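Local coordinates for protein putative prephenate dehydratase (Streptococcus mutans, PDB 4LUB) that probably catalyses the conversion of prephenate to phenylpyruvate, with loss of carbon dioxide and water, in L-phenylalanine biosynthesis, at residues B[3-8]-B[46-51]. Sequence-based numbering, arbitrary orientation.
Sequences MKIAYL and VCFAIV
V46 reaches the first strand through its forked end, both methyls lying against A6: CG2 is 3.6 Å from A6 CB, and CG1 packs beside the same methyl and A6 N. At C47 the backbone and the side chain grip one residue of 3-8 together. The amide N of C47 donates to K4 O at 2.7 Å, the donor standing 27° out of the plane of the K4 carbonyl, while SG, placed beside its own backbone N (chi1 -52°), accepts a weak bond from K4 N. The carbonyl of F48 accepts a bond from A6 N at 3.1 Å, the donor lying in the carbonyl plane; its ring turns one edge to I5 CG1 and stacks with F23. A49 lies level with A6, their CA atoms 4.6 Å apart, and both methyls turn onto V37 of helix 34-42. A CA-H...O contact from A49 CA to A6 O supplements the stronger bond that this oxygen accepts from I50 N at 2.8 Å. On the face carrying I5, F48 and I50, the CD1 of I50 presses on I5 CG2 at 3.5 Å, a tight fit. I50 O meets the CA-H of Y7 and accepts a weak bond from L8 N. With 27-31 paired to the far edge of 4-8 and helices 14-22 and 34-42 covering the two faces, these parallel strands form part of the alpha/beta core of the prephenate dehydratase domain, which belongs to the periplasmic-binding-protein clan.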
loop_
_atom_site.group_PDB
_atom_site.type_symbol
_atom_site.label_atom_id
_atom_site.label_comp_id
_atom_site.label_asym_id
_atom_site.label_seq_id
_atom_site.Cartn_x
_atom_site.Cartn_y
_atom_site.Cartn_z
ATOM N N MET B 3 -32.407 0.498 9.965
ATOM C CA MET B 3 -33.544 0.217 9.090
ATOM C C MET B 3 -33.112 -0.020 7.644
ATOM O O MET B 3 -33.310 -1.101 7.103
ATOM C CB MET B 3 -34.554 1.359 9.145
ATOM C CG MET B 3 -35.910 0.969 9.692
ATOM S SD MET B 3 -37.019 2.368 9.601
ATOM C CE MET B 3 -38.265 1.889 10.785
ATOM N N LYS B 4 -32.555 1.016 7.019
ATOM C CA LYS B 4 -32.071 0.958 5.633
ATOM C C LYS B 4 -30.556 0.813 5.527
ATOM O O LYS B 4 -29.813 1.432 6.281
ATOM C CB LYS B 4 -32.518 2.200 4.859
ATOM C CG LYS B 4 -34.031 2.380 4.870
ATOM C CD LYS B 4 -34.496 3.567 4.026
ATOM C CE LYS B 4 -35.934 3.379 3.535
ATOM N NZ LYS B 4 -36.310 4.459 2.575
ATOM N N ILE B 5 -30.112 -0.024 4.602
ATOM C CA ILE B 5 -28.696 -0.282 4.417
ATOM C C ILE B 5 -28.228 -0.112 2.979
ATOM O O ILE B 5 -28.812 -0.673 2.055
ATOM C CB ILE B 5 -28.343 -1.697 4.882
ATOM C CG1 ILE B 5 -28.121 -1.711 6.391
ATOM C CG2 ILE B 5 -27.022 -2.126 4.309
ATOM C CD1 ILE B 5 -29.330 -1.981 7.200
ATOM N N ALA B 6 -27.181 0.688 2.805
ATOM C CA ALA B 6 -26.564 0.884 1.498
ATOM C C ALA B 6 -25.459 -0.135 1.254
ATOM O O ALA B 6 -24.683 -0.451 2.162
ATOM C CB ALA B 6 -26.002 2.289 1.383
ATOM N N TYR B 7 -25.376 -0.632 0.025
ATOM C CA TYR B 7 -24.320 -1.563 -0.349
ATOM C C TYR B 7 -23.864 -1.259 -1.767
ATOM O O TYR B 7 -24.547 -0.549 -2.505
ATOM C CB TYR B 7 -24.779 -3.023 -0.226
ATOM C CG TYR B 7 -25.894 -3.431 -1.174
ATOM C CD1 TYR B 7 -27.225 -3.276 -0.816
ATOM C CD2 TYR B 7 -25.610 -3.967 -2.424
ATOM C CE1 TYR B 7 -28.251 -3.646 -1.676
ATOM C CE2 TYR B 7 -26.628 -4.340 -3.295
ATOM C CZ TYR B 7 -27.947 -4.176 -2.914
ATOM O OH TYR B 7 -28.964 -4.543 -3.763
ATOM N N LEU B 8 -22.698 -1.777 -2.134
ATOM C CA LEU B 8 -22.185 -1.588 -3.476
ATOM C C LEU B 8 -22.966 -2.486 -4.429
ATOM O O LEU B 8 -22.911 -3.717 -4.336
ATOM C CB LEU B 8 -20.683 -1.890 -3.524
ATOM C CG LEU B 8 -20.015 -1.891 -4.901
ATOM C CD1 LEU B 8 -20.074 -0.506 -5.515
ATOM C CD2 LEU B 8 -18.572 -2.344 -4.788
ATOM N N VAL B 46 -29.431 6.203 4.628
ATOM C CA VAL B 46 -29.258 4.858 5.137
ATOM C C VAL B 46 -28.582 4.889 6.482
ATOM O O VAL B 46 -28.085 5.921 6.961
ATOM C CB VAL B 46 -28.457 3.939 4.190
ATOM C CG1 VAL B 46 -29.170 3.789 2.843
ATOM C CG2 VAL B 46 -27.030 4.439 4.019
ATOM N N CYS B 47 -28.597 3.717 7.086
ATOM C CA CYS B 47 -28.248 3.549 8.470
ATOM C C CYS B 47 -26.846 3.010 8.708
ATOM O O CYS B 47 -26.184 3.345 9.690
ATOM C CB CYS B 47 -29.275 2.576 9.019
ATOM S SG CYS B 47 -30.962 3.118 8.639
ATOM N N PHE B 48 -26.413 2.199 7.754
ATOM C CA PHE B 48 -25.104 1.564 7.698
ATOM C C PHE B 48 -24.757 1.473 6.228
ATOM O O PHE B 48 -25.655 1.463 5.388
ATOM C CB PHE B 48 -25.093 0.155 8.328
ATOM C CG PHE B 48 -25.353 0.129 9.813
ATOM C CD1 PHE B 48 -24.309 0.292 10.715
ATOM C CD2 PHE B 48 -26.634 -0.070 10.307
ATOM C CE1 PHE B 48 -24.541 0.277 12.079
ATOM C CE2 PHE B 48 -26.872 -0.084 11.664
ATOM C CZ PHE B 48 -25.827 0.088 12.552
ATOM N N ALA B 49 -23.474 1.424 5.904
ATOM C CA ALA B 49 -23.074 1.178 4.530
ATOM C C ALA B 49 -22.113 -0.002 4.505
ATOM O O ALA B 49 -21.340 -0.195 5.443
ATOM C CB ALA B 49 -22.441 2.419 3.931
ATOM N N ILE B 50 -22.192 -0.810 3.451
ATOM C CA ILE B 50 -21.320 -1.970 3.300
ATOM C C ILE B 50 -20.497 -1.840 2.026
ATOM O O ILE B 50 -21.038 -1.657 0.933
ATOM C CB ILE B 50 -22.116 -3.306 3.297
ATOM C CG1 ILE B 50 -22.597 -3.649 4.702
ATOM C CG2 ILE B 50 -21.206 -4.465 2.959
ATOM C CD1 ILE B 50 -23.747 -2.854 5.204
ATOM N N VAL B 51 -19.179 -1.896 2.193
ATOM C CA VAL B 51 -18.236 -1.745 1.093
ATOM C C VAL B 51 -17.105 -2.766 1.188
ATOM O O VAL B 51 -16.720 -3.169 2.284
ATOM C CB VAL B 51 -17.615 -0.321 1.054
ATOM C CG1 VAL B 51 -18.685 0.744 0.804
ATOM C CG2 VAL B 51 -16.810 -0.031 2.328
#